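Local structure of chloride intracellular channel exc-4 (Caenorhabditis elegans, 2YV9) at residues Val55-Val60 with Glu84-Leu89; Leu89-Asn94 with Glu98-His103. The protein may insert into membranes to form chloride channels, and is required to control the lumen diameter of the worm's growing excretory canal. All blocks are in the same frame, centred on the assembly; numbering follows the deposited sequence.

Contact 1: residues Val55-Val60 with Glu84-Leu89; sequences VARVEV and EEEKEL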
loop_
_atom_site.group_PDB
_atom_site.type_symbol
_atom_site.label_atom_id
_atom_site.label_comp_id
_atom_site.label_asym_id
_atom_site.label_seq_id
_atom_site.Cartn_x
_atom_site.Cartn_y
_atom_site.Cartn_z
ATOM N N VAL A 55 -8.743 10.570 -20.730
ATOM C CA VAL A 55 -8.805 9.111 -20.626
ATOM C C VAL A 55 -9.695 8.686 -19.433
ATOM O O VAL A 55 -10.345 7.637 -19.482
ATOM C CB VAL A 55 -7.365 8.519 -20.509
ATOM C CG1 VAL A 55 -7.353 7.096 -19.964
ATOM C CG2 VAL A 55 -6.629 8.574 -21.862
ATOM N N ALA A 56 -9.716 9.475 -18.368
ATOM C CA ALA A 56 -10.526 9.141 -17.184
ATOM C C ALA A 56 -11.155 10.403 -16.579
ATOM O O ALA A 56 -10.630 11.499 -16.749
ATOM C CB ALA A 56 -9.654 8.431 -16.132
ATOM N N ARG A 57 -12.295 10.237 -15.909
ATOM C CA ARG A 57 -12.808 11.201 -14.978
ATOM C C ARG A 57 -12.204 10.850 -13.610
ATOM O O ARG A 57 -12.107 9.668 -13.238
ATOM C CB ARG A 57 -14.313 11.153 -14.885
ATOM C CG ARG A 57 -15.018 11.507 -16.188
ATOM C CD ARG A 57 -16.515 11.285 -16.037
ATOM N NE ARG A 57 -16.851 9.865 -16.119
ATOM C CZ ARG A 57 -17.820 9.260 -15.435
ATOM N NH1 ARG A 57 -18.596 9.938 -14.599
ATOM N NH2 ARG A 57 -18.031 7.961 -15.602
ATOM N N VAL A 58 -11.821 11.882 -12.875
ATOM C CA VAL A 58 -11.146 11.690 -11.607
ATOM C C VAL A 58 -11.672 12.694 -10.598
ATOM O O VAL A 58 -11.761 13.897 -10.883
ATOM C CB VAL A 58 -9.618 11.907 -11.758
ATOM C CG1 VAL A 58 -8.847 11.658 -10.422
ATOM C CG2 VAL A 58 -9.071 11.089 -12.868
ATOM N N GLU A 59 -11.996 12.191 -9.406
ATOM C CA GLU A 59 -12.325 13.030 -8.277
ATOM C C GLU A 59 -11.331 12.688 -7.183
ATOM O O GLU A 59 -10.863 11.567 -7.127
ATOM C CB GLU A 59 -13.763 12.776 -7.811
ATOM C CG GLU A 59 -14.817 13.165 -8.856
ATOM C CD GLU A 59 -16.241 12.818 -8.428
ATOM O OE1 GLU A 59 -16.406 12.065 -7.438
ATOM O OE2 GLU A 59 -17.186 13.296 -9.093
ATOM N N VAL A 60 -10.964 13.667 -6.369
ATOM C CA VAL A 60 -10.123 13.429 -5.225
ATOM C C VAL A 60 -10.809 13.952 -3.973
ATOM O O VAL A 60 -11.329 15.070 -3.988
ATOM C CB VAL A 60 -8.753 14.134 -5.350
ATOM C CG1 VAL A 60 -7.891 13.855 -4.068
ATOM C CG2 VAL A 60 -8.024 13.660 -6.580
ATOM N N GLU A 84 -13.707 2.590 -8.016
ATOM C CA GLU A 84 -14.315 2.625 -9.390
ATOM C C GLU A 84 -15.719 2.058 -9.256
ATOM O O GLU A 84 -15.998 0.895 -9.508
ATOM C CB GLU A 84 -13.482 1.863 -10.392
ATOM C CG GLU A 84 -13.872 2.094 -11.858
ATOM C CD GLU A 84 -12.791 1.588 -12.815
ATOM O OE1 GLU A 84 -11.767 0.997 -12.367
ATOM O OE2 GLU A 84 -12.976 1.741 -14.042
ATOM N N GLU A 85 -16.612 2.919 -8.820
ATOM C CA GLU A 85 -17.944 2.505 -8.404
ATOM C C GLU A 85 -18.737 1.851 -9.532
ATOM O O GLU A 85 -19.440 0.874 -9.307
ATOM C CB GLU A 85 -18.700 3.694 -7.867
ATOM C CG GLU A 85 -19.294 3.409 -6.572
ATOM C CD GLU A 85 -20.049 4.579 -6.033
ATOM O OE1 GLU A 85 -19.731 5.726 -6.361
ATOM O OE2 GLU A 85 -20.978 4.300 -5.262
ATOM N N GLU A 86 -18.577 2.346 -10.756
ATOM C CA GLU A 86 -19.354 1.809 -11.859
ATOM C C GLU A 86 -18.998 0.343 -12.149
ATOM O O GLU A 86 -19.816 -0.375 -12.699
ATOM C CB GLU A 86 -19.224 2.706 -13.114
ATOM C CG GLU A 86 -19.696 4.135 -12.866
ATOM C CD GLU A 86 -19.593 5.051 -14.078
ATOM O OE1 GLU A 86 -18.860 4.738 -15.045
ATOM O OE2 GLU A 86 -20.254 6.109 -14.038
ATOM N N LYS A 87 -17.778 -0.097 -11.788
ATOM C CA LYS A 87 -17.405 -1.524 -11.862
ATOM C C LYS A 87 -17.569 -2.251 -10.524
ATOM O O LYS A 87 -17.187 -3.397 -10.407
ATOM C CB LYS A 87 -15.952 -1.656 -12.292
ATOM C CG LYS A 87 -15.633 -1.000 -13.616
ATOM C CD LYS A 87 -14.230 -1.374 -14.048
ATOM C CE LYS A 87 -13.981 -0.980 -15.486
ATOM N NZ LYS A 87 -14.776 -1.817 -16.423
ATOM N N GLU A 88 -18.155 -1.591 -9.527
ATOM C CA GLU A 88 -18.210 -2.104 -8.146
ATOM C C GLU A 88 -16.844 -2.451 -7.550
ATOM O O GLU A 88 -16.736 -3.390 -6.768
ATOM C CB GLU A 88 -19.094 -3.353 -8.067
ATOM C CG GLU A 88 -20.444 -3.169 -8.697
ATOM C CD GLU A 88 -21.490 -4.160 -8.224
ATOM O OE1 GLU A 88 -21.249 -4.908 -7.247
ATOM O OE2 GLU A 88 -22.572 -4.169 -8.856
ATOM N N LEU A 89 -15.810 -1.696 -7.890
ATOM C CA LEU A 89 -14.452 -2.055 -7.473
ATOM C C LEU A 89 -13.865 -1.039 -6.522
ATOM O O LEU A 89 -14.105 0.172 -6.616
ATOM C CB LEU A 89 -13.524 -2.239 -8.677
ATOM C CG LEU A 89 -13.796 -3.424 -9.599
ATOM C CD1 LEU A 89 -12.838 -3.391 -10.812
ATOM C CD2 LEU A 89 -13.727 -4.787 -8.872
#
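Arg57 runs out with CG anti to its carbonyl carbon and then bends at chi3 (-77°), which carries its guanidinium across to the carboxylate of Glu86. Glu86 sets its own CG anti to the carbonyl carbon and stays extended beyond it, and the two side chains cross at about a right angle. The setting is the thioredoxin-like N-terminal domain of a GST fold: Arg57 begins one of the two outermost strands, 57-63, while Glu86 rides on the turn of the beta hairpin 81-91. Strand 19-25 lies between strand 57-63 and strand 81-84, which leads into the turn, so the salt bridge links parts of the sheet that are not neighbours. Backbone bonds hold Arg57 to Pro18 and Leu20, and its NH2 also gives a hydrogen bond to Lys17 O, its stronger partner; the amino group thus serves two acceptors.

The turn that presents Glu86 closes with a G1 beta bulge. Glu84 N bonds Leu89 O at 2.8 Å, and Leu89 N returns to Glu84 O at 3.1 Å. Glu88 faces Glu84 as well, in a left-handed backbone conformation, and its N reaches Glu85 O at 2.8 Å. At the surface the pairing is a modest one, covering little area. Arg57 also falls within the predicted membrane-inserting segment 38-58, so this bridge belongs to the soluble form and would probably be affected if that segment rearranged. Guanidinium and carboxylate planes stand 44° apart; Arg57 NH2 keeps its N-H nearly straight (170°) and reaches Glu86 OE2, 3.3 Å away, from above the carboxylate plane.

Contact 2: residues Leu89-Asn94 with Glu98-His103; sequences LTYTDN and EGRIFH. With CA (calcium ion), chain C.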
loop_
_atom_site.group_PDB
_atom_site.type_symbol
_atom_site.label_atom_id
_atom_site.label_comp_id
_atom_site.label_asym_id
_atom_site.label_seq_id
_atom_site.Cartn_x
_atom_site.Cartn_y
_atom_site.Cartn_z
ATOM N N LEU A 89 -15.810 -1.696 -7.890
ATOM C CA LEU A 89 -14.452 -2.055 -7.473
ATOM C C LEU A 89 -13.865 -1.039 -6.522
ATOM O O LEU A 89 -14.105 0.172 -6.616
ATOM C CB LEU A 89 -13.524 -2.239 -8.677
ATOM C CG LEU A 89 -13.796 -3.424 -9.599
ATOM C CD1 LEU A 89 -12.838 -3.391 -10.812
ATOM C CD2 LEU A 89 -13.727 -4.787 -8.872
ATOM N N THR A 90 -13.100 -1.561 -5.571
ATOM C CA THR A 90 -12.386 -0.762 -4.603
ATOM C C THR A 90 -10.941 -1.253 -4.573
ATOM O O THR A 90 -10.690 -2.419 -4.313
ATOM C CB THR A 90 -12.991 -0.897 -3.211
ATOM O OG1 THR A 90 -14.346 -0.431 -3.269
ATOM C CG2 THR A 90 -12.224 -0.083 -2.204
ATOM N N TYR A 91 -9.999 -0.380 -4.899
ATOM C CA TYR A 91 -8.580 -0.730 -4.892
ATOM C C TYR A 91 -7.937 -0.129 -3.650
ATOM O O TYR A 91 -7.639 1.080 -3.606
ATOM C CB TYR A 91 -7.895 -0.186 -6.150
ATOM C CG TYR A 91 -8.653 -0.416 -7.455
ATOM C CD1 TYR A 91 -8.574 -1.626 -8.117
ATOM C CD2 TYR A 91 -9.440 0.580 -8.008
ATOM C CE1 TYR A 91 -9.244 -1.844 -9.345
ATOM C CE2 TYR A 91 -10.113 0.390 -9.253
ATOM C CZ TYR A 91 -10.014 -0.839 -9.904
ATOM O OH TYR A 91 -10.703 -1.086 -11.104
ATOM N N THR A 92 -7.715 -0.956 -2.628
ATOM C CA THR A 92 -7.179 -0.455 -1.365
ATOM C C THR A 92 -5.667 -0.657 -1.260
ATOM O O THR A 92 -5.026 0.026 -0.477
ATOM C CB THR A 92 -7.877 -1.096 -0.140
ATOM O OG1 THR A 92 -7.638 -2.504 -0.143
ATOM C CG2 THR A 92 -9.380 -0.816 -0.204
ATOM N N ASP A 93 -5.093 -1.542 -2.080
ATOM C CA ASP A 93 -3.703 -1.938 -2.002
ATOM C C ASP A 93 -2.968 -1.239 -3.121
ATOM O O ASP A 93 -3.493 -1.154 -4.251
ATOM C CB ASP A 93 -3.546 -3.450 -2.154
ATOM C CG ASP A 93 -2.110 -3.928 -1.966
ATOM O OD1 ASP A 93 -1.271 -3.671 -2.854
ATOM O OD2 ASP A 93 -1.799 -4.582 -0.927
ATOM N N ASN A 94 -1.784 -0.722 -2.827
ATOM C CA ASN A 94 -1.045 0.085 -3.837
ATOM C C ASN A 94 -0.744 -0.714 -5.096
ATOM O O ASN A 94 -0.652 -0.133 -6.225
ATOM C CB ASN A 94 0.215 0.739 -3.219
ATOM C CG ASN A 94 -0.129 1.874 -2.244
ATOM O OD1 ASN A 94 -1.308 2.144 -1.990
ATOM N ND2 ASN A 94 0.883 2.582 -1.768
ATOM N N GLU A 98 -2.014 0.849 -8.687
ATOM C CA GLU A 98 -1.047 1.003 -9.794
ATOM C C GLU A 98 -1.458 0.147 -10.985
ATOM O O GLU A 98 -1.342 0.575 -12.134
ATOM C CB GLU A 98 0.338 0.575 -9.401
ATOM C CG GLU A 98 1.390 0.909 -10.430
ATOM C CD GLU A 98 2.754 0.458 -9.960
ATOM O OE1 GLU A 98 3.504 1.303 -9.477
ATOM O OE2 GLU A 98 3.058 -0.749 -9.978
ATOM N N GLY A 99 -1.898 -1.085 -10.690
ATOM C CA GLY A 99 -2.322 -2.058 -11.730
ATOM C C GLY A 99 -3.419 -1.499 -12.619
ATOM O O GLY A 99 -3.408 -1.628 -13.860
ATOM N N ARG A 100 -4.387 -0.868 -11.999
ATOM C CA ARG A 100 -5.524 -0.323 -12.749
ATOM C C ARG A 100 -5.065 0.881 -13.602
ATOM O O ARG A 100 -5.453 1.030 -14.770
ATOM C CB ARG A 100 -6.680 0.065 -11.825
ATOM C CG ARG A 100 -7.908 0.650 -12.580
ATOM C CD ARG A 100 -8.458 -0.321 -13.662
ATOM N NE ARG A 100 -9.657 0.284 -14.237
ATOM C CZ ARG A 100 -9.979 0.270 -15.534
ATOM N NH1 ARG A 100 -9.207 -0.332 -16.425
ATOM N NH2 ARG A 100 -11.087 0.901 -15.936
ATOM N N ILE A 101 -4.224 1.739 -13.035
ATOM C CA ILE A 101 -3.734 2.921 -13.774
ATOM C C ILE A 101 -2.819 2.460 -14.911
ATOM O O ILE A 101 -2.885 3.004 -16.015
ATOM C CB ILE A 101 -3.055 3.946 -12.836
ATOM C CG1 ILE A 101 -3.995 4.357 -11.692
ATOM C CG2 ILE A 101 -2.563 5.178 -13.645
ATOM C CD1 ILE A 101 -3.257 5.162 -10.594
ATOM N N PHE A 102 -1.986 1.451 -14.667
ATOM C CA PHE A 102 -1.085 0.868 -15.665
ATOM C C PHE A 102 -1.899 0.326 -16.839
ATOM O O PHE A 102 -1.503 0.510 -18.013
ATOM C CB PHE A 102 -0.322 -0.292 -15.029
ATOM C CG PHE A 102 0.610 -1.019 -15.969
ATOM C CD1 PHE A 102 1.958 -0.729 -15.957
ATOM C CD2 PHE A 102 0.149 -2.012 -16.803
ATOM C CE1 PHE A 102 2.845 -1.401 -16.797
ATOM C CE2 PHE A 102 1.019 -2.663 -17.663
ATOM C CZ PHE A 102 2.372 -2.361 -17.633
ATOM N N HIS A 103 -3.007 -0.337 -16.524
ATOM C CA HIS A 103 -3.866 -0.961 -17.538
ATOM C C HIS A 103 -4.414 0.116 -18.442
ATOM O O HIS A 103 -4.308 0.012 -19.686
ATOM C CB HIS A 103 -5.026 -1.750 -16.911
ATOM C CG HIS A 103 -5.897 -2.416 -17.925
ATOM N ND1 HIS A 103 -6.914 -1.751 -18.583
ATOM C CD2 HIS A 103 -5.860 -3.664 -18.446
ATOM C CE1 HIS A 103 -7.483 -2.577 -19.445
ATOM N NE2 HIS A 103 -6.860 -3.740 -19.388
HETATM CA CA CA C . -3.360 1.876 0.270
HETATM O O HOH W 1 -1.557 2.705 2.073
#
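Tyr91 and Arg100 meet where the last strand of the sheet faces the helix 94-107 that follows it. Arg100 leaves the helix with CG anti to the backbone N and bends at chi2 (57°), laying its aliphatic part over one face of the Tyr91 ring. CB makes a CH-pi contact 4.2 Å from the ring centroid, offset toward the rim, while CG sits 3.7 Å from Tyr91 CZ. Further out, Arg100 CD passes 3.5 Å from Tyr91 OH, and the guanidinium is turned 40° from the ring plane. Glu84 takes both polar ends, the hydroxyl of Tyr91 and NH2 of Arg100. Were Tyr91 replaced by alanine, the methylenes of Arg100 would probably lose their aromatic cover and Glu84 one of its partners.

Asn94, the third main contributor, opens the helix: its O starts the helix bonding by accepting Glu98 N at 3.0 Å and 166°. Asp93 is the N-cap, and Glu96 answers by accepting a bond from Asp93 N. Across the interface, Asn94 ND2 bonds Asp93 of the second subunit. Just before the cap, Thr92 O binds the calcium ion at 2.6 Å, alongside Gln78 and Pro80. The chemistry of Arg100 is therefore divided: its apolar methylenes lie on the aromatic face and join helix to strand, whereas Glu84 OE2 offsets the charge at its end.

Contacts 1 and 2 follow one another along the chain, share Leu89, and have centres about 11 Å apart. Glu84, the residue on which the hairpin of contact 1 closes, is the joint between them: its OE1 lies 2.7 Å from Tyr91 OH, a probable hydrogen bond, and its OE2 makes a 2.8 Å salt bridge with Arg100 NH2. Lys87 CE packs 3.5 Å from the same Arg100 NH2. The turn end of the hairpin is thus tied to both, by Glu86 to strand 57-63 and by Glu84 to helix 94-107. Calcium belongs to the contact 2 end alone, and both contacts touch the second subunit: Glu88 forms a salt bridge with Arg128 of the second subunit and Glu98 one with Arg95 of the second subunit.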